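Local coordinates for oligopeptide-binding protein oppA (PDB 3DRF) that captures extracellular oligopeptides in a voluminous, closing Venus fly-trap cavity as the receptor of the OppABCDF transporter, which takes them up, at residues H456-P461 and Y491-F496; K374-Q379 and K532-I537; I274-V279 and V553-D558; G33-A38 and N563-I568. All blocks are in the same frame, centred on the assembly; numbering follows the deposited sequence.

Contact 1 (H456-P461 and Y491-F496)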
loop_
_atom_site.group_PDB
_atom_site.type_symbol
_atom_site.label_atom_id
_atom_site.label_comp_id
_atom_site.label_asym_id
_atom_site.label_seq_id
_atom_site.Cartn_x
_atom_site.Cartn_y
_atom_site.Cartn_z
ATOM N N HIS A 456 11.689 7.826 6.503
ATOM C CA HIS A 456 11.543 7.956 7.973
ATOM C C HIS A 456 10.755 6.793 8.590
ATOM O O HIS A 456 11.090 6.378 9.632
ATOM C CB HIS A 456 10.912 9.318 8.335
ATOM C CG HIS A 456 11.410 9.906 9.622
ATOM N ND1 HIS A 456 12.716 10.278 9.809
ATOM C CD2 HIS A 456 10.765 10.217 10.756
ATOM C CE1 HIS A 456 12.848 10.768 11.025
ATOM N NE2 HIS A 456 11.688 10.730 11.619
ATOM N N MET A 457 9.707 6.365 7.909
ATOM C CA MET A 457 8.811 5.315 8.429
ATOM C C MET A 457 9.424 3.941 8.332
ATOM O O MET A 457 9.188 3.131 9.147
ATOM C CB MET A 457 7.475 5.307 7.674
ATOM C CG MET A 457 6.604 6.583 7.930
ATOM S SD MET A 457 6.177 6.790 9.685
ATOM C CE MET A 457 7.218 8.228 10.140
ATOM N N THR A 458 10.177 3.699 7.256
ATOM C CA THR A 458 10.616 2.315 6.925
ATOM C C THR A 458 12.007 1.951 7.376
ATOM O O THR A 458 12.277 0.825 7.619
ATOM C CB THR A 458 10.557 2.035 5.414
ATOM O OG1 THR A 458 11.385 2.966 4.726
ATOM C CG2 THR A 458 9.113 2.061 4.851
ATOM N N THR A 459 12.885 2.906 7.485
ATOM C CA THR A 459 14.301 2.586 7.759
ATOM C C THR A 459 14.518 2.092 9.208
ATOM O O THR A 459 14.269 2.776 10.119
ATOM C CB THR A 459 15.193 3.823 7.518
ATOM O OG1 THR A 459 15.028 4.255 6.173
ATOM C CG2 THR A 459 16.673 3.459 7.739
ATOM N N PRO A 460 14.986 0.857 9.388
ATOM C CA PRO A 460 15.162 0.351 10.747
ATOM C C PRO A 460 16.255 1.159 11.503
ATOM O O PRO A 460 17.189 1.647 10.901
ATOM C CB PRO A 460 15.617 -1.126 10.552
ATOM C CG PRO A 460 15.371 -1.436 9.168
ATOM C CD PRO A 460 15.313 -0.169 8.365
ATOM N N PRO A 461 16.117 1.320 12.793
ATOM C CA PRO A 461 15.109 0.710 13.651
ATOM C C PRO A 461 13.792 1.540 13.846
ATOM O O PRO A 461 13.058 1.277 14.754
ATOM C CB PRO A 461 15.846 0.635 14.987
ATOM C CG PRO A 461 16.644 1.926 15.020
ATOM C CD PRO A 461 17.105 2.083 13.569
ATOM N N TYR A 491 6.261 -2.610 7.896
ATOM C CA TYR A 491 5.116 -1.755 7.535
ATOM C C TYR A 491 4.199 -1.375 8.743
ATOM O O TYR A 491 3.418 -0.518 8.618
ATOM C CB TYR A 491 4.268 -2.430 6.465
ATOM C CG TYR A 491 4.756 -2.248 5.016
ATOM C CD1 TYR A 491 6.032 -1.814 4.710
ATOM C CD2 TYR A 491 3.917 -2.567 3.971
ATOM C CE1 TYR A 491 6.437 -1.672 3.388
ATOM C CE2 TYR A 491 4.329 -2.429 2.654
ATOM C CZ TYR A 491 5.581 -1.993 2.369
ATOM O OH TYR A 491 5.954 -1.854 1.015
ATOM N N ASN A 492 4.418 -2.018 9.893
ATOM C CA ASN A 492 3.822 -1.596 11.160
ATOM C C ASN A 492 4.642 -0.393 11.660
ATOM O O ASN A 492 5.545 -0.520 12.418
ATOM C CB ASN A 492 3.812 -2.770 12.173
ATOM C CG ASN A 492 3.012 -2.426 13.462
ATOM O OD1 ASN A 492 3.065 -1.376 13.945
ATOM N ND2 ASN A 492 2.263 -3.365 13.955
ATOM N N PHE A 493 4.275 0.789 11.168
ATOM C CA PHE A 493 5.129 2.010 11.299
ATOM C C PHE A 493 5.276 2.539 12.704
ATOM O O PHE A 493 6.249 3.118 13.013
ATOM C CB PHE A 493 4.568 3.171 10.404
ATOM C CG PHE A 493 4.665 2.931 8.899
ATOM C CD1 PHE A 493 5.656 2.105 8.362
ATOM C CD2 PHE A 493 3.780 3.538 8.057
ATOM C CE1 PHE A 493 5.755 1.875 6.994
ATOM C CE2 PHE A 493 3.896 3.303 6.689
ATOM C CZ PHE A 493 4.891 2.519 6.182
ATOM N N GLY A 494 4.254 2.322 13.512
ATOM C CA GLY A 494 4.312 2.683 14.928
ATOM C C GLY A 494 4.865 1.606 15.865
ATOM O O GLY A 494 5.046 1.880 17.024
ATOM N N HIS A 495 5.084 0.400 15.353
ATOM C CA HIS A 495 5.802 -0.723 16.030
ATOM C C HIS A 495 5.076 -1.226 17.301
ATOM O O HIS A 495 5.700 -1.541 18.270
ATOM C CB HIS A 495 7.270 -0.332 16.370
ATOM C CG HIS A 495 7.944 0.431 15.281
ATOM N ND1 HIS A 495 8.217 -0.131 14.061
ATOM C CD2 HIS A 495 8.354 1.704 15.214
ATOM C CE1 HIS A 495 8.746 0.778 13.271
ATOM N NE2 HIS A 495 8.876 1.884 13.969
ATOM N N PHE A 496 3.765 -1.359 17.202
ATOM C CA PHE A 496 3.041 -2.076 18.251
ATOM C C PHE A 496 3.265 -3.586 18.057
ATOM O O PHE A 496 3.547 -4.062 16.991
ATOM C CB PHE A 496 1.550 -1.673 18.355
ATOM C CG PHE A 496 0.650 -2.186 17.220
ATOM C CD1 PHE A 496 0.242 -3.529 17.153
ATOM C CD2 PHE A 496 0.230 -1.296 16.235
ATOM C CE1 PHE A 496 -0.612 -3.961 16.124
ATOM C CE2 PHE A 496 -0.638 -1.744 15.226
ATOM C CZ PHE A 496 -1.045 -3.069 15.178
HETATM O O HOH W 1 8.650 3.735 11.779
#
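M457, in the last turn of helix 450-458, lays its side chain across the aromatic ring of F493. Its CB stands almost over the ring centre, 3.8 Å from the F493 centroid and 10° off the normal, a CH-pi contact. With CG anti to the carbonyl carbon (chi1 -67°), the chain then runs out over the rim, so that CG nears F493 CD2 at 4.2 Å. SD lies oblique to the ring in a Met-aromatic contact, 4.0 Å from F493 CB. T458 adds its methyl CG2 at 4.0 Å from F493 CE1, while its OG1 turns back to V454 O. On the opposite face of the ring sits Y491 O, offset toward the rim. Replacing F493 by an alanine would probably leave M457 CB and T458 CG2 facing a gap and deprive the peptide of an apolar neighbour. A water bridges the two backbones, 2.8 Å from both M457 O and F493 O, and weakly accepts from H495 NE2; ND1 of that imidazole is held by N319. A type I beta turn from N492 to H495 shapes this loop, whose F493 packs on an apolar side chain of the bound peptide, in the wall of the binding cavity.

Contact 2 (K374-Q379 and K532-I537)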
loop_
_atom_site.group_PDB
_atom_site.type_symbol
_atom_site.label_atom_id
_atom_site.label_comp_id
_atom_site.label_asym_id
_atom_site.label_seq_id
_atom_site.Cartn_x
_atom_site.Cartn_y
_atom_site.Cartn_z
ATOM N N LYS A 374 -18.196 0.834 15.618
ATOM C CA LYS A 374 -18.071 2.249 15.918
ATOM C C LYS A 374 -16.596 2.564 16.171
ATOM O O LYS A 374 -15.910 1.905 16.895
ATOM C CB LYS A 374 -18.853 2.606 17.161
ATOM C CG LYS A 374 -20.300 2.193 17.140
ATOM C CD LYS A 374 -21.061 2.726 15.928
ATOM C CE LYS A 374 -22.550 2.280 15.923
ATOM N NZ LYS A 374 -23.094 2.463 14.592
ATOM N N GLY A 375 -16.173 3.628 15.533
ATOM C CA GLY A 375 -14.821 4.126 15.648
ATOM C C GLY A 375 -14.815 5.590 16.091
ATOM O O GLY A 375 -15.526 5.965 16.977
ATOM N N TYR A 376 -14.037 6.382 15.395
ATOM C CA TYR A 376 -13.730 7.787 15.764
ATOM C C TYR A 376 -14.282 8.710 14.691
ATOM O O TYR A 376 -13.860 9.831 14.560
ATOM C CB TYR A 376 -12.182 7.978 15.989
ATOM C CG TYR A 376 -11.658 7.089 17.113
ATOM C CD1 TYR A 376 -11.568 7.546 18.441
ATOM C CD2 TYR A 376 -11.346 5.746 16.861
ATOM C CE1 TYR A 376 -11.139 6.696 19.449
ATOM C CE2 TYR A 376 -10.919 4.923 17.866
ATOM C CZ TYR A 376 -10.832 5.391 19.154
ATOM O OH TYR A 376 -10.434 4.593 20.178
ATOM N N GLU A 377 -15.265 8.205 13.963
ATOM C CA GLU A 377 -15.863 8.959 12.844
ATOM C C GLU A 377 -16.727 10.188 13.258
ATOM O O GLU A 377 -17.063 10.988 12.444
ATOM C CB GLU A 377 -16.660 8.009 11.917
ATOM C CG GLU A 377 -17.892 7.332 12.568
ATOM C CD GLU A 377 -17.609 6.038 13.349
ATOM O OE1 GLU A 377 -16.488 5.714 13.536
ATOM O OE2 GLU A 377 -18.558 5.417 13.802
ATOM N N LYS A 378 -17.067 10.249 14.549
ATOM C CA LYS A 378 -17.796 11.386 15.123
ATOM C C LYS A 378 -16.926 12.068 16.172
ATOM O O LYS A 378 -16.448 11.453 17.055
ATOM C CB LYS A 378 -19.105 10.888 15.776
ATOM C CG LYS A 378 -19.940 11.954 16.440
ATOM C CD LYS A 378 -21.235 11.362 16.883
ATOM C CE LYS A 378 -22.169 12.437 17.555
ATOM N NZ LYS A 378 -22.348 13.625 16.687
ATOM N N GLN A 379 -16.737 13.376 16.010
ATOM C CA GLN A 379 -15.965 14.141 16.988
ATOM C C GLN A 379 -16.664 14.059 18.361
ATOM O O GLN A 379 -17.850 14.143 18.423
ATOM C CB GLN A 379 -15.822 15.611 16.555
ATOM C CG GLN A 379 -14.861 16.384 17.507
ATOM C CD GLN A 379 -14.677 17.858 17.097
ATOM O OE1 GLN A 379 -13.623 18.398 17.192
ATOM N NE2 GLN A 379 -15.735 18.467 16.692
ATOM N N LYS A 532 -10.384 -0.082 19.985
ATOM C CA LYS A 532 -10.256 0.045 21.460
ATOM C C LYS A 532 -8.791 0.221 21.896
ATOM O O LYS A 532 -8.518 1.063 22.667
ATOM C CB LYS A 532 -10.888 -1.158 22.163
ATOM C CG LYS A 532 -10.843 -0.969 23.706
ATOM C CD LYS A 532 -11.613 -2.094 24.406
ATOM C CE LYS A 532 -11.697 -1.801 25.976
ATOM N NZ LYS A 532 -12.049 -3.046 26.820
ATOM N N LYS A 533 -7.885 -0.567 21.318
ATOM C CA LYS A 533 -6.467 -0.435 21.631
ATOM C C LYS A 533 -5.956 0.940 21.151
ATOM O O LYS A 533 -5.128 1.524 21.771
ATOM C CB LYS A 533 -5.657 -1.541 20.925
ATOM C CG LYS A 533 -5.873 -2.997 21.442
ATOM C CD LYS A 533 -5.106 -3.364 22.667
ATOM C CE LYS A 533 -5.335 -4.842 23.078
ATOM N NZ LYS A 533 -4.307 -5.225 24.215
ATOM N N ALA A 534 -6.436 1.356 19.998
ATOM C CA ALA A 534 -6.174 2.690 19.477
ATOM C C ALA A 534 -4.667 2.931 19.274
ATOM O O ALA A 534 -4.176 4.002 19.437
ATOM C CB ALA A 534 -6.798 3.764 20.430
ATOM N N TYR A 535 -3.984 1.885 18.827
ATOM C CA TYR A 535 -2.612 2.056 18.358
ATOM C C TYR A 535 -2.573 2.814 17.031
ATOM O O TYR A 535 -1.617 3.463 16.771
ATOM C CB TYR A 535 -1.954 0.685 18.181
ATOM C CG TYR A 535 -1.857 -0.177 19.458
ATOM C CD1 TYR A 535 -1.535 0.357 20.699
ATOM C CD2 TYR A 535 -2.078 -1.554 19.403
ATOM C CE1 TYR A 535 -1.417 -0.462 21.826
ATOM C CE2 TYR A 535 -1.963 -2.357 20.530
ATOM C CZ TYR A 535 -1.617 -1.807 21.703
ATOM O OH TYR A 535 -1.452 -2.558 22.861
ATOM N N VAL A 536 -3.662 2.689 16.267
ATOM C CA VAL A 536 -3.890 3.512 15.073
ATOM C C VAL A 536 -5.374 3.909 15.120
ATOM O O VAL A 536 -6.163 3.248 15.744
ATOM C CB VAL A 536 -3.559 2.732 13.769
ATOM C CG1 VAL A 536 -2.058 2.328 13.738
ATOM C CG2 VAL A 536 -4.478 1.493 13.618
ATOM N N ILE A 537 -5.677 4.998 14.453
ATOM C CA ILE A 537 -7.051 5.503 14.371
ATOM C C ILE A 537 -7.432 5.596 12.862
ATOM O O ILE A 537 -6.823 6.255 12.105
ATOM C CB ILE A 537 -7.164 6.935 14.989
ATOM C CG1 ILE A 537 -6.606 7.026 16.448
ATOM C CG2 ILE A 537 -8.624 7.445 14.922
ATOM C CD1 ILE A 537 -7.381 6.164 17.485
#
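Where helix 516-533 gives way to strand 536-549, A534 and I537 receive the ring of Y376, which reaches in from the loop ahead of helix 381-390. The I537 methyl CD1 lies over one face of the ring, offset toward the rim, 3.9 Å from the Y376 centroid and 16° off its normal, a CH-pi contact. The other branch, CG2, drops beside the root of the same side chain, at 3.7 Å from Y376 CD2. With CG1 anti to the carbonyl carbon (chi1 -54°) and CG2 anti to the backbone N, both branches of I537 can meet the tyrosine, which crosses at about a right angle. The helix end has a left-handed residue, A534 (phi 60°), whose CB comes 3.7 Å from Y376 OH; I537 then joins the mixed sheet, paired with M305 of the antiparallel strand 292-307. The tyrosine is thus packed on one face and bonded at its hydroxyl, to N531 O. A leucine in place of Y376 would probably leave I537 CD1 without its aromatic partner and N531 O without this hydroxyl. E377 folds back on its own loop: its OE1 takes G375 N through the syn lone pair at 2.9 Å.

Contact 3 (I274-V279 and V553-D558)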
loop_
_atom_site.group_PDB
_atom_site.type_symbol
_atom_site.label_atom_id
_atom_site.label_comp_id
_atom_site.label_asym_id
_atom_site.label_seq_id
_atom_site.Cartn_x
_atom_site.Cartn_y
_atom_site.Cartn_z
ATOM N N ILE A 274 -5.036 11.477 -19.732
ATOM C CA ILE A 274 -5.528 10.820 -18.494
ATOM C C ILE A 274 -4.637 11.313 -17.373
ATOM O O ILE A 274 -3.461 11.367 -17.559
ATOM C CB ILE A 274 -5.376 9.298 -18.633
ATOM C CG1 ILE A 274 -6.203 8.737 -19.823
ATOM C CG2 ILE A 274 -5.721 8.596 -17.315
ATOM C CD1 ILE A 274 -5.994 7.289 -20.083
ATOM N N ILE A 275 -5.208 11.635 -16.206
ATOM C CA ILE A 275 -4.446 11.804 -14.961
ATOM C C ILE A 275 -5.020 10.937 -13.845
ATOM O O ILE A 275 -6.166 10.995 -13.554
ATOM C CB ILE A 275 -4.393 13.296 -14.475
ATOM C CG1 ILE A 275 -3.910 14.255 -15.611
ATOM C CG2 ILE A 275 -3.509 13.372 -13.233
ATOM C CD1 ILE A 275 -3.860 15.695 -15.212
ATOM N N ASN A 276 -4.157 10.097 -13.298
ATOM C CA ASN A 276 -4.496 9.207 -12.169
ATOM C C ASN A 276 -4.008 9.790 -10.856
ATOM O O ASN A 276 -3.070 10.532 -10.825
ATOM C CB ASN A 276 -3.890 7.806 -12.428
ATOM C CG ASN A 276 -4.610 7.096 -13.567
ATOM O OD1 ASN A 276 -5.811 6.975 -13.537
ATOM N ND2 ASN A 276 -3.864 6.674 -14.570
ATOM N N GLY A 277 -4.678 9.415 -9.790
ATOM C CA GLY A 277 -4.299 9.836 -8.441
ATOM C C GLY A 277 -4.688 11.229 -8.000
ATOM O O GLY A 277 -4.186 11.709 -7.046
ATOM N N MET A 278 -5.611 11.857 -8.724
ATOM C CA MET A 278 -5.983 13.227 -8.360
ATOM C C MET A 278 -6.727 13.321 -7.041
ATOM O O MET A 278 -7.552 12.505 -6.767
ATOM C CB MET A 278 -6.809 13.886 -9.477
ATOM C CG MET A 278 -5.978 14.135 -10.728
ATOM S SD MET A 278 -6.928 15.033 -12.006
ATOM C CE MET A 278 -7.074 16.684 -11.260
ATOM N N VAL A 279 -6.392 14.344 -6.268
ATOM C CA VAL A 279 -6.949 14.570 -4.934
ATOM C C VAL A 279 -8.468 14.899 -5.010
ATOM O O VAL A 279 -8.959 15.494 -5.947
ATOM C CB VAL A 279 -6.204 15.704 -4.183
ATOM C CG1 VAL A 279 -4.809 15.202 -3.722
ATOM C CG2 VAL A 279 -6.138 17.023 -4.969
ATOM N N VAL A 553 -10.471 5.840 -26.219
ATOM C CA VAL A 553 -11.430 4.791 -26.134
ATOM C C VAL A 553 -10.765 3.616 -25.413
ATOM O O VAL A 553 -9.632 3.386 -25.571
ATOM C CB VAL A 553 -11.937 4.336 -27.541
ATOM C CG1 VAL A 553 -12.727 5.446 -28.253
ATOM C CG2 VAL A 553 -10.802 3.921 -28.407
ATOM N N GLY A 554 -11.525 2.899 -24.614
ATOM C CA GLY A 554 -11.027 1.691 -23.965
ATOM C C GLY A 554 -10.461 1.858 -22.556
ATOM O O GLY A 554 -10.019 0.906 -22.002
ATOM N N MET A 555 -10.437 3.052 -22.020
ATOM C CA MET A 555 -9.984 3.231 -20.650
ATOM C C MET A 555 -11.130 2.856 -19.674
ATOM O O MET A 555 -12.272 3.041 -19.990
ATOM C CB MET A 555 -9.503 4.647 -20.403
ATOM C CG MET A 555 -9.081 4.948 -18.980
ATOM S SD MET A 555 -7.673 3.952 -18.346
ATOM C CE MET A 555 -7.723 4.313 -16.605
ATOM N N THR A 556 -10.754 2.313 -18.514
ATOM C CA THR A 556 -11.783 1.854 -17.567
ATOM C C THR A 556 -11.225 1.860 -16.175
ATOM O O THR A 556 -10.054 1.747 -15.981
ATOM C CB THR A 556 -12.258 0.427 -17.940
ATOM O OG1 THR A 556 -13.392 0.083 -17.169
ATOM C CG2 THR A 556 -11.161 -0.634 -17.675
ATOM N N LEU A 557 -12.110 1.979 -15.203
ATOM C CA LEU A 557 -11.776 1.772 -13.793
ATOM C C LEU A 557 -12.509 0.544 -13.213
ATOM O O LEU A 557 -12.597 0.362 -12.027
ATOM C CB LEU A 557 -12.009 3.030 -12.944
ATOM C CG LEU A 557 -11.065 4.219 -13.133
ATOM C CD1 LEU A 557 -11.410 5.299 -12.107
ATOM C CD2 LEU A 557 -9.556 3.787 -12.943
ATOM N N ASP A 558 -13.034 -0.282 -14.076
ATOM C CA ASP A 558 -13.752 -1.472 -13.664
ATOM C C ASP A 558 -12.756 -2.517 -13.157
ATOM O O ASP A 558 -11.749 -2.755 -13.790
ATOM C CB ASP A 558 -14.502 -2.077 -14.839
ATOM C CG ASP A 558 -15.626 -1.169 -15.400
ATOM O OD1 ASP A 558 -15.958 -0.132 -14.886
ATOM O OD2 ASP A 558 -16.157 -1.526 -16.431
#
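At one outermost strand, 274-276, of the five-stranded mixed sheet, I274 and N276 meet M555 from the chain that follows strand 536-549. The contact is purely side chain, for the backbones stay well apart, with the CA atoms of I274 and M555 separated by 9.1 Å. The far methyl of the isoleucine, CD1, does the touching, 4.0 Å from M555 CG and 4.1 Å from M555 SD. M555 sends CG anti to its own nitrogen (chi1 177°) and bends at chi2, which carries the thioether along the strand toward N276. Its terminal methyl ends there, with M555 CE a loose 4.5 Å from N276 OD1. That OD1 is hydrogen-bonded to T546 and ND2 to Y255, so the amide is fixed from both ends while the methionine merely brushes it. V548 and I568 also pack on M555, and V37 of the adjoining strand on I274. One residue on, an ST turn bends the loop, T556 OG1 accepting from D558 N at 3.1 Å with an N-H...O angle of 161°. Packing of late chain onto one face of the sheet that holds the first strand, at its end strand, fits the family's fold, with a lobe built from both sequence ends.

Contact 4 (G33-A38 and N563-I568)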
loop_
_atom_site.group_PDB
_atom_site.type_symbol
_atom_site.label_atom_id
_atom_site.label_comp_id
_atom_site.label_asym_id
_atom_site.label_seq_id
_atom_site.Cartn_x
_atom_site.Cartn_y
_atom_site.Cartn_z
ATOM N N GLY A 33 -2.099 5.360 -31.968
ATOM C CA GLY A 33 -1.865 6.657 -31.381
ATOM C C GLY A 33 -0.771 6.741 -30.326
ATOM O O GLY A 33 -0.140 5.762 -29.996
ATOM N N ASN A 34 -0.603 7.940 -29.813
ATOM C CA ASN A 34 0.417 8.243 -28.809
ATOM C C ASN A 34 -0.263 8.877 -27.607
ATOM O O ASN A 34 -0.615 10.004 -27.628
ATOM C CB ASN A 34 1.494 9.162 -29.418
ATOM C CG ASN A 34 2.208 8.461 -30.603
ATOM O OD1 ASN A 34 2.929 7.523 -30.444
ATOM N ND2 ASN A 34 1.943 8.914 -31.788
ATOM N N LEU A 35 -0.420 8.077 -26.571
ATOM C CA LEU A 35 -1.194 8.472 -25.394
ATOM C C LEU A 35 -0.309 9.189 -24.392
ATOM O O LEU A 35 0.819 8.857 -24.243
ATOM C CB LEU A 35 -1.799 7.197 -24.757
ATOM C CG LEU A 35 -2.780 7.378 -23.575
ATOM C CD1 LEU A 35 -4.133 7.815 -24.126
ATOM C CD2 LEU A 35 -2.945 6.047 -22.875
ATOM N N LYS A 36 -0.873 10.163 -23.728
ATOM C CA LYS A 36 -0.161 10.921 -22.713
ATOM C C LYS A 36 -0.880 10.759 -21.373
ATOM O O LYS A 36 -2.004 11.166 -21.242
ATOM C CB LYS A 36 -0.123 12.417 -23.078
ATOM C CG LYS A 36 0.777 12.678 -24.352
ATOM C CD LYS A 36 0.941 14.124 -24.508
ATOM C CE LYS A 36 -0.409 14.586 -24.869
ATOM N NZ LYS A 36 -0.424 16.093 -25.202
ATOM N N VAL A 37 -0.206 10.179 -20.394
ATOM C CA VAL A 37 -0.761 9.915 -19.074
ATOM C C VAL A 37 0.116 10.560 -18.012
ATOM O O VAL A 37 1.287 10.642 -18.150
ATOM C CB VAL A 37 -0.821 8.361 -18.810
ATOM C CG1 VAL A 37 -1.646 8.045 -17.552
ATOM C CG2 VAL A 37 -1.439 7.621 -19.989
ATOM N N ALA A 38 -0.505 11.005 -16.934
ATOM C CA ALA A 38 0.198 11.441 -15.735
ATOM C C ALA A 38 -0.362 10.806 -14.455
ATOM O O ALA A 38 -1.482 10.406 -14.380
ATOM C CB ALA A 38 0.214 13.013 -15.621
ATOM N N ASN A 563 -6.991 -6.388 -19.667
ATOM C CA ASN A 563 -6.277 -6.036 -20.905
ATOM C C ASN A 563 -6.403 -4.593 -21.296
ATOM O O ASN A 563 -6.302 -4.260 -22.440
ATOM C CB ASN A 563 -6.805 -6.881 -22.033
ATOM C CG ASN A 563 -6.131 -8.171 -22.117
ATOM O OD1 ASN A 563 -4.952 -8.237 -22.334
ATOM N ND2 ASN A 563 -6.875 -9.212 -21.937
ATOM N N THR A 564 -6.631 -3.750 -20.322
ATOM C CA THR A 564 -6.806 -2.327 -20.586
ATOM C C THR A 564 -5.684 -1.735 -21.469
ATOM O O THR A 564 -5.962 -1.023 -22.361
ATOM C CB THR A 564 -6.937 -1.551 -19.299
ATOM O OG1 THR A 564 -8.062 -2.076 -18.583
ATOM C CG2 THR A 564 -7.254 -0.078 -19.590
ATOM N N TRP A 565 -4.425 -1.985 -21.147
ATOM C CA TRP A 565 -3.329 -1.351 -21.911
ATOM C C TRP A 565 -3.254 -1.814 -23.368
ATOM O O TRP A 565 -2.766 -1.136 -24.176
ATOM C CB TRP A 565 -1.968 -1.555 -21.204
ATOM C CG TRP A 565 -1.973 -0.843 -19.859
ATOM C CD1 TRP A 565 -1.945 -1.422 -18.612
ATOM C CD2 TRP A 565 -2.092 0.551 -19.640
ATOM N NE1 TRP A 565 -1.989 -0.476 -17.667
ATOM C CE2 TRP A 565 -2.111 0.753 -18.248
ATOM C CE3 TRP A 565 -2.152 1.673 -20.480
ATOM C CZ2 TRP A 565 -2.196 2.014 -17.697
ATOM C CZ3 TRP A 565 -2.226 2.916 -19.922
ATOM C CH2 TRP A 565 -2.229 3.080 -18.552
ATOM N N SER A 566 -3.754 -2.988 -23.667
ATOM C CA SER A 566 -3.874 -3.454 -25.055
ATOM C C SER A 566 -5.135 -2.979 -25.762
ATOM O O SER A 566 -5.183 -2.982 -26.982
ATOM C CB SER A 566 -3.823 -4.973 -25.105
ATOM O OG SER A 566 -2.556 -5.429 -24.705
ATOM N N GLU A 567 -6.143 -2.603 -25.000
ATOM C CA GLU A 567 -7.426 -2.150 -25.540
ATOM C C GLU A 567 -7.528 -0.655 -25.770
ATOM O O GLU A 567 -8.296 -0.245 -26.584
ATOM C CB GLU A 567 -8.588 -2.613 -24.649
ATOM C CG GLU A 567 -8.812 -4.093 -24.712
ATOM C CD GLU A 567 -9.677 -4.613 -23.583
ATOM O OE1 GLU A 567 -9.920 -3.828 -22.643
ATOM O OE2 GLU A 567 -10.025 -5.821 -23.632
ATOM N N ILE A 568 -6.773 0.149 -25.050
ATOM C CA ILE A 568 -6.891 1.576 -25.187
ATOM C C ILE A 568 -6.374 2.003 -26.571
ATOM O O ILE A 568 -5.380 1.536 -27.077
ATOM C CB ILE A 568 -6.130 2.331 -24.098
ATOM C CG1 ILE A 568 -6.766 2.189 -22.723
ATOM C CG2 ILE A 568 -6.016 3.814 -24.467
ATOM C CD1 ILE A 568 -5.858 2.684 -21.611
#
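L35 points from strand 34-40 toward the short helix 564-567, and two residues of the other segment, W565 and I568, receive the end of its side chain. One methyl, CD2, serves both. It stands 4.1 Å from I568 CG2, methyl against methyl, and the leucine and isoleucine side chains cross at about a right angle. Toward the tryptophan the same CD2 comes in near the plane of the indole, at its edge rather than over a face, 4.4 Å from W565 CZ3. The leucine gets there by an extended first torsion: CG lies opposite the backbone nitrogen (chi1 -174°), which throws the branched end forward. I568 has CG1 beside its nitrogen (chi1 -70°), which puts CG2 opposite that nitrogen. V37, two residues along on the same side of the strand, also points toward the indole but stops a little farther away, its CG2 4.8 Å from W565 CZ3. The strand belongs to the mixed sheet, where 34-40 runs between 252-258 and 274-276 and parallel to both, and the helix lies over one face of it, W565 packing also on I253. K36, between L35 and V37, points the other way and takes its NZ to S270 O. The helix is a single turn, closed by I568 N to T564 O at 3.0 Å, and S566 OG ties it to E246 O. The loop residue P65 also packs on the indole.

In the fold
Contacts 3 and 4 form one neighbourhood, their centres about 10 Å apart: strands 274-276 and 34-40 are adjacent in one sheet, joined by probable hydrogen bonds of N276 N to A38 O (2.9 Å) and A38 N to I274 O (3.0 Å), and G554 O packs on I568 CG1. Contacts 1 and 2 form a second group, 21 Å between centres, touching where F496 stacks on Y535. Contact 1 and contact 3 lie on opposite sides of the chain's centre, with about 18 Å between nearest atoms. Of the four, contact 1 meets the bound peptide, through Y491 and F493. Strand 536-549 begins at contact 2, and the chain after it supplies contacts 3 and 4.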